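Local coordinates for CRISPR-associated endonuclease Cas9 (Campylobacter jejuni subsp. jejuni serotype O:2, PDB 5X2H), which cuts, in its full-length form, double-stranded DNA of invading genetic elements at sites matched by its guide RNA, using HNH and RuvC-like nuclease domains, at residues 675-687 / 697-710. Numbering follows the deposited sequence.
Sequences IVKNGDMFRVDIF and AVPIYTMDFALKVL. With nucleotides of chain D; nucleotides of chain B.
Tyr701 is sandwiched between two side chains of 675-687. The Asn678 amide lies flat on one face, its plane only 5° from that of the ring and ND2 over the ring centre; Met681 CG packs on the opposite face, 4.2 Å from the ring centroid. With CG anti to the backbone N (chi1 -175°) and chi2 extended, Met681 runs across the ring to bring SD to Pro699 CB at 3.7 Å, and the bend at chi3 turns CE back to Tyr701 OH. The two layers restrict rotation of the ring about CB-CG and so help aim its hydroxyl at the DNA: Tyr701 OH donates to OP2 of DA4 of chain D at 2.6 Å, and Asn678 ND2 gives a nearly straight bond (170°) to OP1 of the same phosphate. Met681 N donates a hydrogen bond to OP1 of DA3 of chain D, the preceding nucleotide. Asn678 is itself steadied by Gly666 O and Arg669. Next to this site, Thr702 N donates to Asp680 O at 3.1 Å, tying the first turn of helix 702-707 to the loop 678-681 that contacts the DNA phosphates, and Asp704 OD2 accepts from Tyr701 N. Phe682 and Arg683 both stand opposite Ile700 in a classic beta bulge, beyond which strands 683-687 and 697-700 pair antiparallel, with Asp685 and Val698 exchanging two backbone bonds. Here packing is close: Ile700 CD1 lies over one face of the Arg683 guanidinium, 3.4 Å from NE, while that group grips Asp685 side-on, NE to OD1 and NH2 to OD2. Arg830 and Ser738 also bind this carboxylate. Looser is the Asp680 side chain, whose end turns from 697-710 to the partly exposed, DNA-facing side. The whole is an antiparallel beta hairpin with a classic bulge, whose flanking loop and helix N-cap residue form a DNA phosphate-binding site.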
loop_
_atom_site.group_PDB
_atom_site.type_symbol
_atom_site.label_atom_id
_atom_site.label_comp_id
_atom_site.label_asym_id
_atom_site.label_seq_id
_atom_site.Cartn_x
_atom_site.Cartn_y
_atom_site.Cartn_z
ATOM N N ILE A 675 2.217 -23.600 -16.075
ATOM C CA ILE A 675 0.865 -23.958 -15.653
ATOM C C ILE A 675 0.578 -23.313 -14.304
ATOM O O ILE A 675 1.372 -23.438 -13.364
ATOM C CB ILE A 675 0.704 -25.484 -15.579
ATOM C CG1 ILE A 675 1.019 -26.129 -16.931
ATOM C CG2 ILE A 675 -0.702 -25.847 -15.129
ATOM C CD1 ILE A 675 -0.077 -25.967 -17.961
ATOM N N VAL A 676 -0.560 -22.625 -14.204
ATOM C CA VAL A 676 -0.961 -21.933 -12.986
ATOM C C VAL A 676 -2.463 -22.099 -12.786
ATOM O O VAL A 676 -3.230 -22.209 -13.747
ATOM C CB VAL A 676 -0.592 -20.433 -13.032
ATOM C CG1 VAL A 676 0.930 -20.239 -12.995
ATOM C CG2 VAL A 676 -1.185 -19.787 -14.276
ATOM N N LYS A 677 -2.882 -22.109 -11.522
ATOM C CA LYS A 677 -4.299 -22.147 -11.200
ATOM C C LYS A 677 -4.905 -20.749 -11.310
ATOM O O LYS A 677 -4.202 -19.739 -11.401
ATOM C CB LYS A 677 -4.522 -22.713 -9.798
ATOM C CG LYS A 677 -4.032 -24.145 -9.617
ATOM C CD LYS A 677 -4.428 -24.692 -8.255
ATOM C CE LYS A 677 -3.993 -26.138 -8.088
ATOM N NZ LYS A 677 -4.396 -26.673 -6.762
ATOM N N ASN A 678 -6.234 -20.699 -11.286
ATOM C CA ASN A 678 -6.938 -19.438 -11.462
ATOM C C ASN A 678 -6.724 -18.508 -10.271
ATOM O O ASN A 678 -6.329 -18.922 -9.177
ATOM C CB ASN A 678 -8.435 -19.684 -11.658
ATOM C CG ASN A 678 -8.799 -19.918 -13.106
ATOM O OD1 ASN A 678 -8.460 -19.116 -13.979
ATOM N ND2 ASN A 678 -9.473 -21.033 -13.377
ATOM N N GLY A 679 -6.979 -17.231 -10.509
ATOM C CA GLY A 679 -7.161 -16.256 -9.453
ATOM C C GLY A 679 -8.611 -16.198 -9.024
ATOM O O GLY A 679 -9.372 -17.156 -9.194
ATOM N N ASP A 680 -9.006 -15.048 -8.482
ATOM C CA ASP A 680 -10.363 -14.884 -7.979
ATOM C C ASP A 680 -11.390 -15.040 -9.095
ATOM O O ASP A 680 -11.187 -14.583 -10.224
ATOM C CB ASP A 680 -10.522 -13.509 -7.323
ATOM C CG ASP A 680 -9.833 -13.423 -5.979
ATOM O OD1 ASP A 680 -9.296 -14.453 -5.519
ATOM O OD2 ASP A 680 -9.835 -12.326 -5.379
ATOM N N MET A 681 -12.497 -15.704 -8.769
ATOM C CA MET A 681 -13.674 -15.760 -9.636
ATOM C C MET A 681 -14.581 -14.607 -9.224
ATOM O O MET A 681 -15.493 -14.764 -8.412
ATOM C CB MET A 681 -14.382 -17.105 -9.510
ATOM C CG MET A 681 -15.553 -17.289 -10.462
ATOM S SD MET A 681 -16.670 -18.624 -9.971
ATOM C CE MET A 681 -15.498 -19.937 -9.628
ATOM N N PHE A 682 -14.322 -13.425 -9.779
ATOM C CA PHE A 682 -15.034 -12.238 -9.327
ATOM C C PHE A 682 -16.473 -12.185 -9.815
ATOM O O PHE A 682 -17.258 -11.393 -9.280
ATOM C CB PHE A 682 -14.288 -10.966 -9.761
ATOM C CG PHE A 682 -14.406 -10.642 -11.233
ATOM C CD1 PHE A 682 -13.535 -11.202 -12.154
ATOM C CD2 PHE A 682 -15.360 -9.742 -11.688
ATOM C CE1 PHE A 682 -13.631 -10.892 -13.504
ATOM C CE2 PHE A 682 -15.458 -9.430 -13.038
ATOM C CZ PHE A 682 -14.592 -10.008 -13.945
ATOM N N ARG A 683 -16.841 -13.007 -10.794
ATOM C CA ARG A 683 -18.160 -12.923 -11.401
ATOM C C ARG A 683 -18.577 -14.301 -11.903
ATOM O O ARG A 683 -17.741 -15.107 -12.315
ATOM C CB ARG A 683 -18.154 -11.897 -12.541
ATOM C CG ARG A 683 -19.446 -11.768 -13.325
ATOM C CD ARG A 683 -19.316 -10.670 -14.376
ATOM N NE ARG A 683 -19.974 -11.018 -15.630
ATOM C CZ ARG A 683 -19.885 -10.297 -16.742
ATOM N NH1 ARG A 683 -19.163 -9.183 -16.758
ATOM N NH2 ARG A 683 -20.514 -10.691 -17.840
ATOM N N VAL A 684 -19.881 -14.568 -11.844
ATOM C CA VAL A 684 -20.467 -15.758 -12.450
ATOM C C VAL A 684 -21.754 -15.344 -13.150
ATOM O O VAL A 684 -22.569 -14.609 -12.583
ATOM C CB VAL A 684 -20.728 -16.874 -11.416
ATOM C CG1 VAL A 684 -21.592 -16.372 -10.271
ATOM C CG2 VAL A 684 -21.375 -18.074 -12.081
ATOM N N ASP A 685 -21.924 -15.791 -14.391
ATOM C CA ASP A 685 -23.092 -15.447 -15.190
ATOM C C ASP A 685 -24.073 -16.610 -15.162
ATOM O O ASP A 685 -23.714 -17.741 -15.507
ATOM C CB ASP A 685 -22.690 -15.101 -16.622
ATOM C CG ASP A 685 -21.928 -13.790 -16.712
ATOM O OD1 ASP A 685 -21.803 -13.100 -15.673
ATOM O OD2 ASP A 685 -21.454 -13.451 -17.817
ATOM N N ILE A 686 -25.305 -16.328 -14.748
ATOM C CA ILE A 686 -26.339 -17.341 -14.579
ATOM C C ILE A 686 -27.216 -17.356 -15.819
ATOM O O ILE A 686 -27.719 -16.310 -16.248
ATOM C CB ILE A 686 -27.174 -17.077 -13.315
ATOM C CG1 ILE A 686 -26.281 -17.138 -12.074
ATOM C CG2 ILE A 686 -28.330 -18.067 -13.213
ATOM C CD1 ILE A 686 -25.456 -18.407 -11.977
ATOM N N PHE A 687 -27.390 -18.536 -16.401
ATOM C CA PHE A 687 -28.260 -18.743 -17.545
ATOM C C PHE A 687 -29.402 -19.669 -17.151
ATOM O O PHE A 687 -29.375 -20.327 -16.107
ATOM C CB PHE A 687 -27.493 -19.334 -18.733
ATOM C CG PHE A 687 -26.544 -18.374 -19.385
ATOM C CD1 PHE A 687 -25.326 -18.074 -18.797
ATOM C CD2 PHE A 687 -26.863 -17.785 -20.597
ATOM C CE1 PHE A 687 -24.448 -17.196 -19.397
ATOM C CE2 PHE A 687 -25.986 -16.908 -21.205
ATOM C CZ PHE A 687 -24.778 -16.613 -20.604
ATOM N N ALA A 697 -24.284 -22.028 -15.018
ATOM C CA ALA A 697 -23.380 -20.991 -14.541
ATOM C C ALA A 697 -22.088 -20.985 -15.342
ATOM O O ALA A 697 -21.496 -22.040 -15.594
ATOM C CB ALA A 697 -23.056 -21.174 -13.057
ATOM N N VAL A 698 -21.652 -19.789 -15.722
ATOM C CA VAL A 698 -20.394 -19.566 -16.421
ATOM C C VAL A 698 -19.454 -18.844 -15.451
ATOM O O VAL A 698 -19.711 -17.684 -15.096
ATOM C CB VAL A 698 -20.593 -18.756 -17.707
ATOM C CG1 VAL A 698 -19.249 -18.474 -18.373
ATOM C CG2 VAL A 698 -21.520 -19.494 -18.660
ATOM N N PRO A 699 -18.380 -19.482 -14.996
ATOM C CA PRO A 699 -17.461 -18.806 -14.071
ATOM C C PRO A 699 -16.525 -17.874 -14.822
ATOM O O PRO A 699 -16.034 -18.196 -15.907
ATOM C CB PRO A 699 -16.699 -19.970 -13.425
ATOM C CG PRO A 699 -16.685 -21.026 -14.492
ATOM C CD PRO A 699 -17.941 -20.850 -15.318
ATOM N N ILE A 700 -16.287 -16.702 -14.233
ATOM C CA ILE A 700 -15.501 -15.641 -14.856
ATOM C C ILE A 700 -14.411 -15.212 -13.881
ATOM O O ILE A 700 -14.712 -14.750 -12.773
ATOM C CB ILE A 700 -16.377 -14.444 -15.259
ATOM C CG1 ILE A 700 -17.481 -14.900 -16.219
ATOM C CG2 ILE A 700 -15.532 -13.349 -15.890
ATOM C CD1 ILE A 700 -18.374 -13.783 -16.708
ATOM N N TYR A 701 -13.154 -15.353 -14.297
ATOM C CA TYR A 701 -11.995 -15.134 -13.446
ATOM C C TYR A 701 -11.252 -13.866 -13.856
ATOM O O TYR A 701 -11.487 -13.288 -14.920
ATOM C CB TYR A 701 -11.056 -16.349 -13.501
ATOM C CG TYR A 701 -11.721 -17.652 -13.104
ATOM C CD1 TYR A 701 -12.421 -18.413 -14.035
ATOM C CD2 TYR A 701 -11.652 -18.118 -11.799
ATOM C CE1 TYR A 701 -13.028 -19.599 -13.677
ATOM C CE2 TYR A 701 -12.255 -19.306 -11.432
ATOM C CZ TYR A 701 -12.945 -20.041 -12.374
ATOM O OH TYR A 701 -13.547 -21.224 -12.010
ATOM N N THR A 702 -10.333 -13.440 -12.986
ATOM C CA THR A 702 -9.550 -12.238 -13.264
ATOM C C THR A 702 -8.782 -12.368 -14.572
ATOM O O THR A 702 -8.650 -11.394 -15.326
ATOM C CB THR A 702 -8.585 -11.961 -12.114
ATOM O OG1 THR A 702 -7.869 -13.162 -11.798
ATOM C CG2 THR A 702 -9.339 -11.479 -10.881
ATOM N N MET A 703 -8.267 -13.567 -14.861
ATOM C CA MET A 703 -7.548 -13.775 -16.113
ATOM C C MET A 703 -8.452 -13.538 -17.316
ATOM O O MET A 703 -8.011 -12.988 -18.332
ATOM C CB MET A 703 -6.958 -15.184 -16.154
ATOM C CG MET A 703 -6.274 -15.507 -17.468
ATOM S SD MET A 703 -4.981 -14.314 -17.884
ATOM C CE MET A 703 -3.614 -14.946 -16.921
ATOM N N ASP A 704 -9.721 -13.943 -17.220
ATOM C CA ASP A 704 -10.638 -13.774 -18.344
ATOM C C ASP A 704 -10.851 -12.301 -18.668
ATOM O O ASP A 704 -10.922 -11.921 -19.843
ATOM C CB ASP A 704 -11.970 -14.458 -18.036
ATOM C CG ASP A 704 -11.824 -15.957 -17.866
ATOM O OD1 ASP A 704 -11.250 -16.603 -18.767
ATOM O OD2 ASP A 704 -12.266 -16.485 -16.824
ATOM N N PHE A 705 -10.958 -11.455 -17.640
ATOM C CA PHE A 705 -11.060 -10.020 -17.879
ATOM C C PHE A 705 -9.779 -9.472 -18.494
ATOM O O PHE A 705 -9.827 -8.596 -19.364
ATOM C CB PHE A 705 -11.383 -9.285 -16.576
ATOM C CG PHE A 705 -11.409 -7.787 -16.717
ATOM C CD1 PHE A 705 -12.519 -7.149 -17.247
ATOM C CD2 PHE A 705 -10.328 -7.019 -16.319
ATOM C CE1 PHE A 705 -12.550 -5.772 -17.381
ATOM C CE2 PHE A 705 -10.350 -5.639 -16.450
ATOM C CZ PHE A 705 -11.462 -5.015 -16.982
ATOM N N ALA A 706 -8.624 -9.972 -18.048
ATOM C CA ALA A 706 -7.359 -9.531 -18.627
ATOM C C ALA A 706 -7.288 -9.878 -20.105
ATOM O O ALA A 706 -6.829 -9.068 -20.922
ATOM C CB ALA A 706 -6.187 -10.156 -17.872
ATOM N N LEU A 707 -7.745 -11.079 -20.470
ATOM C CA LEU A 707 -7.777 -11.496 -21.865
ATOM C C LEU A 707 -8.840 -10.763 -22.668
ATOM O O LEU A 707 -8.813 -10.831 -23.900
ATOM C CB LEU A 707 -8.016 -13.006 -21.951
ATOM C CG LEU A 707 -6.947 -13.912 -21.336
ATOM C CD1 LEU A 707 -7.434 -15.359 -21.280
ATOM C CD2 LEU A 707 -5.644 -13.807 -22.125
ATOM N N LYS A 708 -9.772 -10.081 -21.999
ATOM C CA LYS A 708 -10.880 -9.386 -22.651
ATOM C C LYS A 708 -11.733 -10.339 -23.486
ATOM O O LYS A 708 -12.335 -9.942 -24.487
ATOM C CB LYS A 708 -10.380 -8.216 -23.504
ATOM C CG LYS A 708 -9.719 -7.110 -22.695
ATOM C CD LYS A 708 -10.692 -6.533 -21.679
ATOM C CE LYS A 708 -10.046 -5.457 -20.823
ATOM N NZ LYS A 708 -8.983 -6.019 -19.949
ATOM N N VAL A 709 -11.798 -11.603 -23.076
ATOM C CA VAL A 709 -12.622 -12.610 -23.733
ATOM C C VAL A 709 -13.660 -13.086 -22.728
ATOM O O VAL A 709 -13.308 -13.617 -21.668
ATOM C CB VAL A 709 -11.785 -13.787 -24.259
ATOM C CG1 VAL A 709 -12.694 -14.856 -24.848
ATOM C CG2 VAL A 709 -10.784 -13.299 -25.295
ATOM N N LEU A 710 -14.930 -12.893 -23.053
ATOM C CA LEU A 710 -16.005 -13.301 -22.159
ATOM C C LEU A 710 -16.300 -14.786 -22.357
ATOM O O LEU A 710 -16.709 -15.180 -23.455
ATOM C CB LEU A 710 -17.258 -12.474 -22.415
ATOM C CG LEU A 710 -18.409 -12.665 -21.424
ATOM C CD1 LEU A 710 -18.028 -12.137 -20.049
ATOM C CD2 LEU A 710 -19.667 -11.985 -21.936
ATOM P P DA D 3 -13.309 -17.754 -5.509
ATOM O OP1 DA D 3 -13.171 -16.357 -5.975
ATOM O OP2 DA D 3 -14.656 -18.298 -5.225
ATOM O "O5'" DA D 3 -12.596 -18.740 -6.546
ATOM C "C5'" DA D 3 -11.204 -18.579 -6.831
ATOM C "C4'" DA D 3 -10.507 -19.925 -6.973
ATOM O "O4'" DA D 3 -10.200 -20.467 -5.659
ATOM C "C3'" DA D 3 -11.309 -20.998 -7.711
ATOM O "O3'" DA D 3 -10.473 -21.664 -8.639
ATOM C "C2'" DA D 3 -11.781 -21.929 -6.592
ATOM C "C1'" DA D 3 -10.655 -21.801 -5.574
ATOM N N9 DA D 3 -11.078 -22.058 -4.195
ATOM C C8 DA D 3 -12.103 -21.452 -3.518
ATOM N N7 DA D 3 -12.248 -21.878 -2.283
ATOM C C5 DA D 3 -11.252 -22.829 -2.140
ATOM C C6 DA D 3 -10.875 -23.658 -1.061
ATOM N N6 DA D 3 -11.491 -23.649 0.125
ATOM N N1 DA D 3 -9.837 -24.498 -1.252
ATOM C C2 DA D 3 -9.225 -24.505 -2.440
ATOM N N3 DA D 3 -9.488 -23.777 -3.524
ATOM C C4 DA D 3 -10.520 -22.950 -3.306
ATOM P P DA D 4 -11.109 -22.636 -9.751
ATOM O OP1 DA D 4 -10.187 -22.649 -10.912
ATOM O OP2 DA D 4 -12.544 -22.292 -9.910
ATOM O "O5'" DA D 4 -11.082 -24.066 -9.053
ATOM C "C5'" DA D 4 -9.856 -24.644 -8.655
ATOM C "C4'" DA D 4 -10.115 -25.979 -7.994
ATOM O "O4'" DA D 4 -10.457 -25.773 -6.591
ATOM C "C3'" DA D 4 -11.299 -26.760 -8.594
ATOM O "O3'" DA D 4 -11.010 -28.137 -8.586
ATOM C "C2'" DA D 4 -12.411 -26.450 -7.606
ATOM C "C1'" DA D 4 -11.611 -26.523 -6.326
ATOM N N9 DA D 4 -12.305 -26.021 -5.145
ATOM C C8 DA D 4 -13.323 -25.110 -5.099
ATOM N N7 DA D 4 -13.777 -24.888 -3.886
ATOM C C5 DA D 4 -13.012 -25.730 -3.089
ATOM C C6 DA D 4 -13.002 -25.980 -1.702
ATOM N N6 DA D 4 -13.818 -25.369 -0.837
ATOM N N1 DA D 4 -12.108 -26.878 -1.233
ATOM C C2 DA D 4 -11.296 -27.489 -2.100
ATOM N N3 DA D 4 -11.218 -27.342 -3.420
ATOM C C4 DA D 4 -12.109 -26.437 -3.853
ATOM P P A B 50 3.322 -11.621 -18.067
ATOM O OP1 A B 50 4.179 -12.456 -18.942
ATOM O OP2 A B 50 3.464 -10.144 -18.070
ATOM O "O5'" A B 50 1.810 -11.973 -18.420
ATOM C "C5'" A B 50 1.429 -13.291 -18.789
ATOM C "C4'" A B 50 0.056 -13.301 -19.403
ATOM O "O4'" A B 50 -0.886 -12.709 -18.470
ATOM C "C3'" A B 50 -0.098 -12.474 -20.671
ATOM O "O3'" A B 50 0.276 -13.185 -21.835
ATOM C "C2'" A B 50 -1.569 -12.086 -20.651
ATOM O "O2'" A B 50 -2.379 -13.163 -21.101
ATOM C "C1'" A B 50 -1.810 -11.897 -19.156
ATOM N N9 A B 50 -1.586 -10.501 -18.737
ATOM C C8 A B 50 -0.608 -10.039 -17.893
ATOM N N7 A B 50 -0.657 -8.743 -17.694
ATOM C C5 A B 50 -1.737 -8.328 -18.459
ATOM C C6 A B 50 -2.307 -7.060 -18.678
ATOM N N6 A B 50 -1.851 -5.940 -18.120
ATOM N N1 A B 50 -3.378 -6.986 -19.497
ATOM C C2 A B 50 -3.837 -8.117 -20.053
ATOM N N3 A B 50 -3.383 -9.363 -19.926
ATOM C C4 A B 50 -2.320 -9.401 -19.106
HETATM O O HOH W 1 -7.572 -16.471 -13.176
#